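Local coordinates for protein MupZ (Pseudomonas fluorescens, PDB 6FXD) that probably acts as an epoxide hydrolase in the reaction cascade that builds oxygen heterocycles in mupirocin biosynthesis, at residues M27-I32 and Q68-E73; A39-C44 and F62-T67; I48-K53 and L85-E90; V102-H107 and A121-Q126. All coordinates share one frame; numbering follows the deposited sequence.

Interactions 1, 2 and 4 all reach the same sheet. Interaction 1 pairs two of its inner strands; interaction 2 lays helix 37-51 on the neighbouring strand 57-65, its centre 8 Å from that of interaction 1, and His70 O lies 2.9 Å from Ser63 N where they meet. Toward interaction 4, centres 11 Å apart, Met27 N approaches Glu105 O at 2.8 Å. Interaction 3, whose centre is about 17 Å from that of interaction 2, uses the same helix and joins it to helix 78-94; Leu85 of this helix packs on Phe122 of interaction 4. Tyr29, His70, Arg103, Glu105 and His107 from interactions 1 and 4 form a polar and aromatic cluster at the boundary with the second subunit.

Interaction 1. Residues M27-I32 and Q68-E73; sequences MPYFEI and QGHCRE
Met27 passes the rim of the His70 ring with CB, CG and SD. Its CB and CG each lie 3.6 Å from His70 NE2, and SD accepts a weak hydrogen bond from that nitrogen at 3.3 Å, in the plane of the imidazole. The bend at chi3 (-62°) then carries CE onward to the His107 side chain. His70 has a second neighbour in Tyr29: the imidazole presents its edge to the phenol face, planes 65° apart, with CD2 3.3 Å from Tyr29 CZ. The phenol hydroxyl itself bonds to Glu105 of the second subunit.

Underneath, strands 24-31 and 68-75 run antiparallel, as the first and third strands of a ferredoxin-like beta-alpha-beta-beta-alpha-beta fold. Phe30 and Gly69 form a hydrogen-bonded pair, with Phe30 N to Gly69 O and Gly69 N to Phe30 O each 2.9 Å, and Cys71 N donates to Pro28 O at 3.2 Å. On the sheet face away from Tyr29 and His70, the Phe30 ring lies with its edge to the Gly69-His70 peptide. There Ile32 CD1 packs over the glycine, 3.8 Å from Gly69 N.

Interaction 2. Residues A39-C44 and F62-T67; sequences AFKAYC and FSFNGT
Lys41 NZ, held over the Phe64 ring, is gripped from several directions. It donates to a water at 2.9 Å, and that water donates in turn to Gly66 O, so helix and turn are bridged. A salt bridge to Glu131 of the second subunit pairs the charge, and NZ makes a cation-pi contact with Phe64, 4.5 Å from the ring centroid. Beyond CG the lysine chain is fully extended, sliding over the ring so that CE sits 3.7 Å above the centre of the Phe64 face. Phe40 comes at the same ring from its edge, CD1 3.8 Å from Phe64 CE2, with the two planes nearly perpendicular (89°). Deeper in, Cys44 turns SG over the middle of the Phe62 face, 3.5 Å from its centroid, a sulfur-aromatic contact. An alanine in place of Phe62 would lose the ring and is likely to leave Cys44 SG without its aromatic platform. The strand with Phe62 and Phe64 also pairs antiparallel with a strand of the second subunit. A helix laid on the sheet, in the chain between strands 24-31 and 57-65, belongs to the split beta-alpha-beta unit of the ferredoxin-like fold, here continued across the interface with the second subunit.

Interaction 3. Residues I48-K53 and L85-E90; sequences IEKTSK and LVNIAE
Lys50 reaches across to helix 78-94, where it crosses the Asn87 amide obliquely and runs past Ile88 in the opposite direction. With CG anti to the backbone N (chi1 -169°) and a bend at chi2 (73°), the chain passes the Asn87 amide: Lys50 CG is 3.6 Å from Asn87 ND2, and CE is 3.3 Å from OD1. The amide is tied to the same residue's backbone, since Asn87 ND2 donates to Lys50 O at 3.2 Å. Lys50 O lies close to the Asn87 amide plane, yet ND2 stands above the carbonyl plane, 69° out of it. ND2 also bonds to the carboxylate of Glu54. On the more buried side Ile88 brings CD1 up to both residues of the other helix, 4.0 Å from Lys50 CG and 3.6 Å from Thr51 OG1. The threonine hydroxyl has its own hydrogen bond to Phe47 O, one turn back in helix 37-51, so it is satisfied although a methyl group packs against it. The contact is thus small and mixed: one side-chain amide, pinned by Lys50 O and Glu54, ties the C-terminal part of helix 37-51 to helix 78-94, while methyl and methylene groups fill in alongside.

Interaction 4. Residues V102-H107 and A121-Q126; sequences VRYEVH and AFMKPQ
Gln126 opens strand 126-135 by pairing in parallel with Glu105: its N donates to Tyr104 O at 2.9 Å, in the carbonyl plane, and its O receives Val106 N at the same distance. The Gln126 side chain doubles back, chi2 76°, so that OE1 takes a further bond from Tyr104 N (3.3 Å). One water accepts from both Tyr104 N and Gln126 NE2, holding the amide end against the strand. A first torsion of -177° swings the Tyr104 ring out from the backbone N to lie beside the incoming loop. Met123 crosses it at about a right angle and sets CE over the face, 4.1 Å from the centroid, a CH-pi contact within a Met-aromatic pair. Pro125 CB meets the edge of the same ring, 3.8 Å from Tyr104 CD2.

On the opposite face of strand 100-108, Glu105 links its neighbours two residues away in each direction. Arg103 NH1 makes a salt bridge with Glu105 OE2, 2.7 Å long and from above the carboxylate plane, and His107 NE2 reaches Glu105 OE1 at 2.8 Å on its anti lone pair. Arg103 NH2 also bridges to Glu105 of the second subunit, and His107 ND1 bonds to Ser63 of that subunit. A leucine at position Glu105 would probably leave Arg103 NH1 and His107 NE2 without their common acceptor, each held less firmly.

Strand 24-31 flanks strand 100-108 on its other edge, helix 78-94 packs against Tyr104 through Leu81, and Leu120 touches both Val106 and Pro125.

Interaction 1. Residues M27-I32 and Q68-E73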
loop_
_atom_site.group_PDB
_atom_site.type_symbol
_atom_site.label_atom_id
_atom_site.label_comp_id
_atom_site.label_asym_id
_atom_site.label_seq_id
_atom_site.Cartn_x
_atom_site.Cartn_y
_atom_site.Cartn_z
ATOM N N MET A 27 -7.635 1.784 21.546
ATOM C CA MET A 27 -8.203 2.929 22.256
ATOM C C MET A 27 -9.412 2.496 23.072
ATOM O O MET A 27 -10.534 2.446 22.545
ATOM C CB MET A 27 -8.615 4.045 21.297
ATOM C CG MET A 27 -7.465 4.614 20.473
ATOM S SD MET A 27 -7.856 6.147 19.643
ATOM C CE MET A 27 -9.199 5.595 18.565
ATOM N N PRO A 28 -9.236 2.184 24.350
ATOM C CA PRO A 28 -10.393 2.068 25.241
ATOM C C PRO A 28 -10.891 3.438 25.670
ATOM O O PRO A 28 -10.097 4.352 25.915
ATOM C CB PRO A 28 -9.809 1.341 26.450
ATOM C CG PRO A 28 -8.378 1.805 26.465
ATOM C CD PRO A 28 -7.961 1.900 25.031
ATOM N N TYR A 29 -12.220 3.574 25.736
ATOM C CA TYR A 29 -12.902 4.756 26.251
ATOM C C TYR A 29 -13.587 4.351 27.549
ATOM O O TYR A 29 -14.309 3.345 27.580
ATOM C CB TYR A 29 -13.939 5.303 25.248
ATOM C CG TYR A 29 -13.303 5.939 24.040
ATOM C CD1 TYR A 29 -12.767 5.150 23.037
ATOM C CD2 TYR A 29 -13.223 7.330 23.903
ATOM C CE1 TYR A 29 -12.200 5.727 21.890
ATOM C CE2 TYR A 29 -12.636 7.911 22.776
ATOM C CZ TYR A 29 -12.134 7.099 21.774
ATOM O OH TYR A 29 -11.542 7.655 20.663
ATOM N N PHE A 30 -13.368 5.126 28.604
ATOM C CA PHE A 30 -13.824 4.788 29.946
ATOM C C PHE A 30 -14.930 5.733 30.392
ATOM O O PHE A 30 -14.843 6.948 30.183
ATOM C CB PHE A 30 -12.692 4.879 30.972
ATOM C CG PHE A 30 -11.489 4.055 30.630
ATOM C CD1 PHE A 30 -10.479 4.555 29.824
ATOM C CD2 PHE A 30 -11.327 2.781 31.171
ATOM C CE1 PHE A 30 -9.358 3.802 29.526
ATOM C CE2 PHE A 30 -10.195 2.027 30.880
ATOM C CZ PHE A 30 -9.221 2.535 30.051
ATOM N N GLU A 31 -15.956 5.174 31.020
ATOM C CA GLU A 31 -16.944 5.951 31.753
ATOM C C GLU A 31 -16.544 5.842 33.222
ATOM O O GLU A 31 -16.618 4.757 33.793
ATOM C CB GLU A 31 -18.346 5.389 31.520
ATOM C CG GLU A 31 -19.437 6.216 32.177
ATOM C CD GLU A 31 -20.832 5.713 31.882
ATOM O OE1 GLU A 31 -21.097 5.339 30.719
ATOM O OE2 GLU A 31 -21.662 5.698 32.820
ATOM N N ILE A 32 -16.132 6.953 33.820
ATOM C CA ILE A 32 -15.574 6.973 35.176
ATOM C C ILE A 32 -16.557 7.727 36.070
ATOM O O ILE A 32 -16.784 8.923 35.846
ATOM C CB ILE A 32 -14.199 7.656 35.195
ATOM C CG1 ILE A 32 -13.278 7.082 34.109
ATOM C CG2 ILE A 32 -13.550 7.488 36.574
ATOM C CD1 ILE A 32 -12.112 7.967 33.775
ATOM N N GLN A 68 -15.033 11.351 31.031
ATOM C CA GLN A 68 -14.791 10.388 29.960
ATOM C C GLN A 68 -13.283 10.213 29.817
ATOM O O GLN A 68 -12.586 11.139 29.401
ATOM C CB GLN A 68 -15.375 10.906 28.654
ATOM C CG GLN A 68 -16.858 11.193 28.686
ATOM C CD GLN A 68 -17.320 11.820 27.384
ATOM O OE1 GLN A 68 -17.154 11.233 26.312
ATOM N NE2 GLN A 68 -17.873 13.018 27.463
ATOM N N GLY A 69 -12.773 9.039 30.162
ATOM C CA GLY A 69 -11.365 8.764 30.029
ATOM C C GLY A 69 -11.040 8.072 28.719
ATOM O O GLY A 69 -11.917 7.542 28.039
ATOM N N HIS A 70 -9.756 8.079 28.379
ATOM C CA HIS A 70 -9.314 7.473 27.127
ATOM C C HIS A 70 -7.851 7.084 27.271
ATOM O O HIS A 70 -7.088 7.791 27.937
ATOM C CB HIS A 70 -9.482 8.495 25.995
ATOM C CG HIS A 70 -8.895 8.080 24.686
ATOM N ND1 HIS A 70 -7.593 8.356 24.329
ATOM C CD2 HIS A 70 -9.450 7.453 23.619
ATOM C CE1 HIS A 70 -7.372 7.917 23.100
ATOM N NE2 HIS A 70 -8.478 7.349 22.657
ATOM N N CYS A 71 -7.456 5.973 26.651
ATOM C CA CYS A 71 -6.048 5.625 26.528
ATOM C C CYS A 71 -5.703 5.460 25.055
ATOM O O CYS A 71 -6.444 4.804 24.317
ATOM C CB CYS A 71 -5.732 4.338 27.290
ATOM S SG CYS A 71 -3.935 4.124 27.547
ATOM N N ARG A 72 -4.595 6.063 24.625
ATOM C CA ARG A 72 -4.066 5.866 23.274
ATOM C C ARG A 72 -2.873 4.927 23.417
ATOM O O ARG A 72 -1.879 5.281 24.056
ATOM C CB ARG A 72 -3.636 7.206 22.674
ATOM C CG ARG A 72 -3.303 7.127 21.172
ATOM C CD ARG A 72 -2.437 8.276 20.660
ATOM N NE ARG A 72 -2.958 9.557 21.127
ATOM C CZ ARG A 72 -2.377 10.736 20.920
ATOM N NH1 ARG A 72 -1.241 10.820 20.239
ATOM N NH2 ARG A 72 -2.930 11.837 21.408
ATOM N N GLU A 73 -2.988 3.715 22.876
ATOM C CA GLU A 73 -1.977 2.678 23.012
ATOM C C GLU A 73 -1.465 2.342 21.623
ATOM O O GLU A 73 -2.233 1.875 20.782
ATOM C CB GLU A 73 -2.597 1.436 23.645
ATOM C CG GLU A 73 -3.561 1.733 24.794
ATOM C CD GLU A 73 -4.142 0.491 25.448
ATOM O OE1 GLU A 73 -3.758 -0.633 25.051
ATOM O OE2 GLU A 73 -4.996 0.647 26.349
#

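Interaction 2. Residues A39-C44 and F62-T67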
loop_
_atom_site.group_PDB
_atom_site.type_symbol
_atom_site.label_atom_id
_atom_site.label_comp_id
_atom_site.label_asym_id
_atom_site.label_seq_id
_atom_site.Cartn_x
_atom_site.Cartn_y
_atom_site.Cartn_z
ATOM N N ALA A 39 -9.099 8.702 41.860
ATOM C CA ALA A 39 -8.469 7.396 42.019
ATOM C C ALA A 39 -8.081 6.804 40.666
ATOM O O ALA A 39 -7.011 6.202 40.528
ATOM C CB ALA A 39 -9.393 6.447 42.788
ATOM N N PHE A 40 -8.961 6.923 39.664
ATOM C CA PHE A 40 -8.616 6.460 38.327
ATOM C C PHE A 40 -7.349 7.137 37.818
ATOM O O PHE A 40 -6.437 6.473 37.317
ATOM C CB PHE A 40 -9.794 6.723 37.384
ATOM C CG PHE A 40 -9.607 6.174 35.981
ATOM C CD1 PHE A 40 -8.879 6.873 35.032
ATOM C CD2 PHE A 40 -10.164 4.951 35.627
ATOM C CE1 PHE A 40 -8.693 6.363 33.750
ATOM C CE2 PHE A 40 -9.993 4.433 34.327
ATOM C CZ PHE A 40 -9.260 5.128 33.399
ATOM N N LYS A 41 -7.274 8.465 37.954
ATOM C CA LYS A 41 -6.086 9.185 37.501
ATOM C C LYS A 41 -4.824 8.747 38.250
ATOM O O LYS A 41 -3.741 8.661 37.661
ATOM C CB LYS A 41 -6.325 10.688 37.609
ATOM C CG LYS A 41 -7.394 11.160 36.617
ATOM C CD LYS A 41 -7.535 12.684 36.603
ATOM C CE LYS A 41 -8.576 13.136 35.547
ATOM N NZ LYS A 41 -8.498 14.590 35.301
ATOM N N ALA A 42 -4.940 8.461 39.549
ATOM C CA ALA A 42 -3.787 7.959 40.295
ATOM C C ALA A 42 -3.322 6.613 39.744
ATOM O O ALA A 42 -2.112 6.371 39.596
ATOM C CB ALA A 42 -4.160 7.847 41.767
ATOM N N TYR A 43 -4.266 5.704 39.481
ATOM C CA TYR A 43 -3.894 4.399 38.947
ATOM C C TYR A 43 -3.272 4.497 37.564
ATOM O O TYR A 43 -2.586 3.577 37.133
ATOM C CB TYR A 43 -5.092 3.464 38.910
ATOM C CG TYR A 43 -5.201 2.627 40.125
ATOM C CD1 TYR A 43 -4.377 1.531 40.292
ATOM C CD2 TYR A 43 -6.107 2.941 41.119
ATOM C CE1 TYR A 43 -4.464 0.751 41.428
ATOM C CE2 TYR A 43 -6.203 2.164 42.262
ATOM C CZ TYR A 43 -5.379 1.074 42.406
ATOM O OH TYR A 43 -5.480 0.294 43.540
ATOM N N CYS A 44 -3.580 5.556 36.813
ATOM C CA CYS A 44 -2.970 5.695 35.497
ATOM C C CYS A 44 -1.449 5.667 35.580
ATOM O O CYS A 44 -0.793 5.131 34.684
ATOM C CB CYS A 44 -3.425 6.983 34.837
ATOM S SG CYS A 44 -5.133 6.906 34.160
ATOM N N PHE A 62 -2.922 8.642 28.660
ATOM C CA PHE A 62 -4.298 8.806 29.118
ATOM C C PHE A 62 -4.746 10.254 28.951
ATOM O O PHE A 62 -4.016 11.187 29.315
ATOM C CB PHE A 62 -4.445 8.416 30.594
ATOM C CG PHE A 62 -4.369 6.940 30.842
ATOM C CD1 PHE A 62 -5.494 6.117 30.685
ATOM C CD2 PHE A 62 -3.168 6.356 31.227
ATOM C CE1 PHE A 62 -5.412 4.750 30.937
ATOM C CE2 PHE A 62 -3.086 4.994 31.460
ATOM C CZ PHE A 62 -4.196 4.197 31.315
ATOM N N SER A 63 -5.964 10.439 28.441
ATOM C CA SER A 63 -6.562 11.756 28.237
ATOM C C SER A 63 -7.988 11.750 28.771
ATOM O O SER A 63 -8.598 10.695 28.937
ATOM C CB SER A 63 -6.642 12.128 26.752
ATOM O OG SER A 63 -5.378 12.037 26.141
ATOM N N PHE A 64 -8.530 12.943 29.008
ATOM C CA PHE A 64 -9.826 13.068 29.669
ATOM C C PHE A 64 -10.673 14.169 29.056
ATOM O O PHE A 64 -10.181 15.262 28.753
ATOM C CB PHE A 64 -9.652 13.306 31.191
ATOM C CG PHE A 64 -8.939 12.168 31.872
ATOM C CD1 PHE A 64 -7.543 12.149 31.936
ATOM C CD2 PHE A 64 -9.653 11.110 32.406
ATOM C CE1 PHE A 64 -6.885 11.085 32.504
ATOM C CE2 PHE A 64 -8.984 10.042 33.013
ATOM C CZ PHE A 64 -7.602 10.038 33.043
ATOM N N ASN A 65 -11.946 13.843 28.849
ATOM C CA ASN A 65 -12.998 14.787 28.497
ATOM C C ASN A 65 -13.937 14.757 29.701
ATOM O O ASN A 65 -14.924 14.017 29.716
ATOM C CB ASN A 65 -13.686 14.314 27.231
ATOM C CG ASN A 65 -14.751 15.286 26.741
ATOM O OD1 ASN A 65 -14.905 16.376 27.279
ATOM N ND2 ASN A 65 -15.468 14.900 25.689
ATOM N N GLY A 66 -13.610 15.546 30.720
ATOM C CA GLY A 66 -14.316 15.465 31.992
ATOM C C GLY A 66 -14.174 14.081 32.610
ATOM O O GLY A 66 -13.067 13.612 32.904
ATOM N N THR A 67 -15.297 13.399 32.845
ATOM C CA THR A 67 -15.258 12.043 33.385
ATOM C C THR A 67 -15.147 10.966 32.303
ATOM O O THR A 67 -15.173 9.773 32.624
ATOM C CB THR A 67 -16.469 11.767 34.289
ATOM O OG1 THR A 67 -17.670 11.930 33.528
ATOM C CG2 THR A 67 -16.523 12.740 35.458
HETATM O O HOH W 1 -11.051 15.179 33.991
#

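Interaction 3. Residues I48-K53 and L85-E90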
loop_
_atom_site.group_PDB
_atom_site.type_symbol
_atom_site.label_atom_id
_atom_site.label_comp_id
_atom_site.label_asym_id
_atom_site.label_seq_id
_atom_site.Cartn_x
_atom_site.Cartn_y
_atom_site.Cartn_z
ATOM N N ILE A 48 0.890 3.103 33.502
ATOM C CA ILE A 48 1.967 3.600 32.651
ATOM C C ILE A 48 3.298 2.964 33.040
ATOM O O ILE A 48 4.101 2.573 32.188
ATOM C CB ILE A 48 2.037 5.136 32.708
ATOM C CG1 ILE A 48 0.839 5.745 31.972
ATOM C CG2 ILE A 48 3.333 5.616 32.116
ATOM C CD1 ILE A 48 0.560 7.173 32.349
ATOM N N GLU A 49 3.577 2.883 34.338
ATOM C CA GLU A 49 4.843 2.286 34.732
ATOM C C GLU A 49 4.944 0.846 34.259
ATOM O O GLU A 49 6.003 0.407 33.783
ATOM C CB GLU A 49 4.964 2.354 36.250
ATOM C CG GLU A 49 6.379 2.036 36.795
ATOM C CD GLU A 49 6.692 0.551 36.892
ATOM O OE1 GLU A 49 5.759 -0.255 37.092
ATOM O OE2 GLU A 49 7.897 0.199 36.796
ATOM N N LYS A 50 3.867 0.080 34.432
ATOM C CA LYS A 50 3.889 -1.323 34.040
ATOM C C LYS A 50 4.074 -1.461 32.532
ATOM O O LYS A 50 4.872 -2.281 32.069
ATOM C CB LYS A 50 2.577 -1.971 34.489
ATOM C CG LYS A 50 2.521 -3.486 34.395
ATOM C CD LYS A 50 3.363 -4.162 35.456
ATOM C CE LYS A 50 3.249 -5.676 35.329
ATOM N NZ LYS A 50 4.454 -6.395 35.839
ATOM N N THR A 51 3.367 -0.629 31.761
ATOM C CA THR A 51 3.406 -0.743 30.303
ATOM C C THR A 51 4.727 -0.243 29.733
ATOM O O THR A 51 5.155 -0.704 28.671
ATOM C CB THR A 51 2.211 0.022 29.730
ATOM O OG1 THR A 51 1.017 -0.530 30.279
ATOM C CG2 THR A 51 2.161 -0.071 28.227
ATOM N N SER A 52 5.414 0.651 30.445
ATOM C CA SER A 52 6.644 1.229 29.917
ATOM C C SER A 52 7.769 0.217 29.776
ATOM O O SER A 52 8.751 0.507 29.082
ATOM C CB SER A 52 7.126 2.398 30.786
ATOM O OG SER A 52 7.659 1.957 32.022
ATOM N N LYS A 53 7.655 -0.949 30.404
ATOM C CA LYS A 53 8.658 -1.997 30.292
ATOM C C LYS A 53 8.401 -2.945 29.124
ATOM O O LYS A 53 9.171 -3.889 28.931
ATOM C CB LYS A 53 8.742 -2.773 31.605
ATOM C CG LYS A 53 9.275 -1.912 32.732
ATOM C CD LYS A 53 8.341 -1.887 33.917
ATOM C CE LYS A 53 8.850 -2.814 34.992
ATOM N NZ LYS A 53 7.975 -2.777 36.187
ATOM N N LEU A 85 -1.758 -7.195 26.803
ATOM C CA LEU A 85 -2.886 -7.873 27.425
ATOM C C LEU A 85 -2.417 -8.811 28.528
ATOM O O LEU A 85 -2.999 -8.834 29.617
ATOM C CB LEU A 85 -3.633 -8.664 26.351
ATOM C CG LEU A 85 -5.149 -8.752 26.450
ATOM C CD1 LEU A 85 -5.723 -7.384 26.162
ATOM C CD2 LEU A 85 -5.675 -9.776 25.459
ATOM N N VAL A 86 -1.362 -9.585 28.264
ATOM C CA VAL A 86 -0.824 -10.495 29.273
ATOM C C VAL A 86 -0.175 -9.717 30.410
ATOM O O VAL A 86 -0.320 -10.072 31.592
ATOM C CB VAL A 86 0.168 -11.484 28.632
ATOM C CG1 VAL A 86 0.846 -12.332 29.710
ATOM C CG2 VAL A 86 -0.540 -12.364 27.608
ATOM N N ASN A 87 0.579 -8.666 30.073
ATOM C CA ASN A 87 1.333 -7.920 31.081
ATOM C C ASN A 87 0.402 -7.232 32.070
ATOM O O ASN A 87 0.680 -7.183 33.280
ATOM C CB ASN A 87 2.212 -6.881 30.374
ATOM C CG ASN A 87 3.089 -6.076 31.330
ATOM O OD1 ASN A 87 3.690 -6.626 32.250
ATOM N ND2 ASN A 87 3.198 -4.777 31.080
ATOM N N ILE A 88 -0.714 -6.700 31.574
ATOM C CA ILE A 88 -1.592 -5.842 32.349
ATOM C C ILE A 88 -2.743 -6.599 32.982
ATOM O O ILE A 88 -3.538 -5.995 33.712
ATOM C CB ILE A 88 -2.102 -4.682 31.464
ATOM C CG1 ILE A 88 -2.192 -3.392 32.278
ATOM C CG2 ILE A 88 -3.417 -5.057 30.750
ATOM C CD1 ILE A 88 -0.845 -2.719 32.460
ATOM N N ALA A 89 -2.849 -7.911 32.738
ATOM C CA ALA A 89 -4.043 -8.646 33.147
ATOM C C ALA A 89 -4.285 -8.515 34.640
ATOM O O ALA A 89 -5.413 -8.245 35.074
ATOM C CB ALA A 89 -3.912 -10.114 32.746
ATOM N N GLU A 90 -3.227 -8.681 35.434
ATOM C CA GLU A 90 -3.360 -8.614 36.881
ATOM C C GLU A 90 -3.778 -7.222 37.346
ATOM O O GLU A 90 -4.645 -7.097 38.220
ATOM C CB GLU A 90 -2.054 -9.054 37.532
ATOM C CG GLU A 90 -1.756 -10.525 37.363
ATOM C CD GLU A 90 -0.733 -10.767 36.278
ATOM O OE1 GLU A 90 0.117 -9.876 36.072
ATOM O OE2 GLU A 90 -0.771 -11.834 35.631
#

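Interaction 4. Residues V102-H107 and A121-Q126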
loop_
_atom_site.group_PDB
_atom_site.type_symbol
_atom_site.label_atom_id
_atom_site.label_comp_id
_atom_site.label_asym_id
_atom_site.label_seq_id
_atom_site.Cartn_x
_atom_site.Cartn_y
_atom_site.Cartn_z
ATOM N N VAL A 102 -16.648 1.599 27.683
ATOM C CA VAL A 102 -17.860 1.735 26.878
ATOM C C VAL A 102 -17.598 1.665 25.380
ATOM O O VAL A 102 -18.553 1.491 24.613
ATOM C CB VAL A 102 -18.639 3.015 27.234
ATOM C CG1 VAL A 102 -19.149 2.930 28.672
ATOM C CG2 VAL A 102 -17.764 4.258 27.042
ATOM N N ARG A 103 -16.355 1.812 24.944
ATOM C CA ARG A 103 -15.970 1.662 23.547
ATOM C C ARG A 103 -14.540 1.142 23.546
ATOM O O ARG A 103 -13.748 1.521 24.408
ATOM C CB ARG A 103 -16.034 2.997 22.775
ATOM C CG ARG A 103 -16.151 2.817 21.260
ATOM C CD ARG A 103 -15.709 4.025 20.405
ATOM N NE ARG A 103 -15.912 5.319 21.042
ATOM C CZ ARG A 103 -15.400 6.475 20.615
ATOM N NH1 ARG A 103 -14.640 6.529 19.526
ATOM N NH2 ARG A 103 -15.649 7.583 21.284
ATOM N N TYR A 104 -14.216 0.249 22.616
ATOM C CA TYR A 104 -12.851 -0.261 22.495
ATOM C C TYR A 104 -12.544 -0.414 21.009
ATOM O O TYR A 104 -13.097 -1.294 20.340
ATOM C CB TYR A 104 -12.670 -1.577 23.264
ATOM C CG TYR A 104 -11.256 -2.101 23.239
ATOM C CD1 TYR A 104 -10.249 -1.470 23.956
ATOM C CD2 TYR A 104 -10.923 -3.223 22.484
ATOM C CE1 TYR A 104 -8.950 -1.945 23.933
ATOM C CE2 TYR A 104 -9.631 -3.704 22.451
ATOM C CZ TYR A 104 -8.648 -3.065 23.183
ATOM O OH TYR A 104 -7.358 -3.533 23.154
ATOM N N GLU A 105 -11.666 0.437 20.497
ATOM C CA GLU A 105 -11.324 0.446 19.079
ATOM C C GLU A 105 -9.913 -0.078 18.874
ATOM O O GLU A 105 -9.017 0.189 19.672
ATOM C CB GLU A 105 -11.368 1.858 18.496
ATOM C CG GLU A 105 -12.704 2.488 18.603
ATOM C CD GLU A 105 -12.805 3.823 17.877
ATOM O OE1 GLU A 105 -11.846 4.240 17.179
ATOM O OE2 GLU A 105 -13.852 4.471 18.037
ATOM N N VAL A 106 -9.709 -0.795 17.775
ATOM C CA VAL A 106 -8.391 -1.286 17.402
ATOM C C VAL A 106 -8.171 -0.909 15.946
ATOM O O VAL A 106 -8.975 -1.280 15.084
ATOM C CB VAL A 106 -8.266 -2.807 17.593
ATOM C CG1 VAL A 106 -6.895 -3.265 17.151
ATOM C CG2 VAL A 106 -8.485 -3.182 19.068
ATOM N N HIS A 107 -7.090 -0.186 15.669
ATOM C CA HIS A 107 -6.758 0.271 14.323
ATOM C C HIS A 107 -5.425 -0.316 13.895
ATOM O O HIS A 107 -4.475 -0.334 14.678
ATOM C CB HIS A 107 -6.620 1.792 14.284
ATOM C CG HIS A 107 -7.861 2.529 14.676
ATOM N ND1 HIS A 107 -8.528 3.365 13.803
ATOM C CD2 HIS A 107 -8.559 2.559 15.833
ATOM C CE1 HIS A 107 -9.575 3.892 14.416
ATOM N NE2 HIS A 107 -9.623 3.407 15.643
ATOM N N ALA A 121 -11.735 -10.962 21.075
ATOM C CA ALA A 121 -13.178 -11.065 20.866
ATOM C C ALA A 121 -13.950 -10.717 22.134
ATOM O O ALA A 121 -15.034 -10.122 22.070
ATOM C CB ALA A 121 -13.537 -12.471 20.385
ATOM N N PHE A 122 -13.393 -11.058 23.301
ATOM C CA PHE A 122 -14.082 -10.802 24.563
ATOM C C PHE A 122 -14.288 -9.316 24.828
ATOM O O PHE A 122 -15.153 -8.956 25.636
ATOM C CB PHE A 122 -13.335 -11.465 25.724
ATOM C CG PHE A 122 -12.107 -10.712 26.177
ATOM C CD1 PHE A 122 -10.896 -10.873 25.520
ATOM C CD2 PHE A 122 -12.165 -9.860 27.271
ATOM C CE1 PHE A 122 -9.768 -10.192 25.942
ATOM C CE2 PHE A 122 -11.036 -9.172 27.700
ATOM C CZ PHE A 122 -9.838 -9.342 27.041
ATOM N N MET A 123 -13.513 -8.450 24.174
ATOM C CA MET A 123 -13.657 -7.007 24.308
ATOM C C MET A 123 -14.674 -6.421 23.341
ATOM O O MET A 123 -14.926 -5.213 23.397
ATOM C CB MET A 123 -12.313 -6.313 24.070
ATOM C CG MET A 123 -11.289 -6.546 25.153
ATOM S SD MET A 123 -11.798 -5.867 26.750
ATOM C CE MET A 123 -12.105 -4.149 26.345
ATOM N N LYS A 124 -15.255 -7.241 22.464
ATOM C CA LYS A 124 -16.164 -6.813 21.403
ATOM C C LYS A 124 -15.636 -5.564 20.683
ATOM O O LYS A 124 -16.317 -4.536 20.644
ATOM C CB LYS A 124 -17.572 -6.582 21.940
ATOM C CG LYS A 124 -18.167 -7.799 22.644
ATOM C CD LYS A 124 -19.376 -7.412 23.493
ATOM C CE LYS A 124 -20.031 -8.630 24.139
ATOM N NZ LYS A 124 -19.243 -9.172 25.279
ATOM N N PRO A 125 -14.438 -5.627 20.109
ATOM C CA PRO A 125 -13.808 -4.402 19.607
ATOM C C PRO A 125 -14.417 -3.907 18.303
ATOM O O PRO A 125 -15.035 -4.649 17.533
ATOM C CB PRO A 125 -12.343 -4.816 19.392
ATOM C CG PRO A 125 -12.198 -6.148 20.054
ATOM C CD PRO A 125 -13.549 -6.784 19.937
ATOM N N GLN A 126 -14.231 -2.617 18.073
ATOM C CA GLN A 126 -14.487 -2.018 16.769
ATOM C C GLN A 126 -13.164 -2.017 16.013
ATOM O O GLN A 126 -12.235 -1.289 16.379
ATOM C CB GLN A 126 -15.019 -0.594 16.927
ATOM C CG GLN A 126 -16.428 -0.487 17.495
ATOM C CD GLN A 126 -16.500 -0.723 18.993
ATOM O OE1 GLN A 126 -15.777 -0.096 19.772
ATOM N NE2 GLN A 126 -17.386 -1.624 19.405
HETATM O O HOH W 2 -16.595 -1.543 22.040
#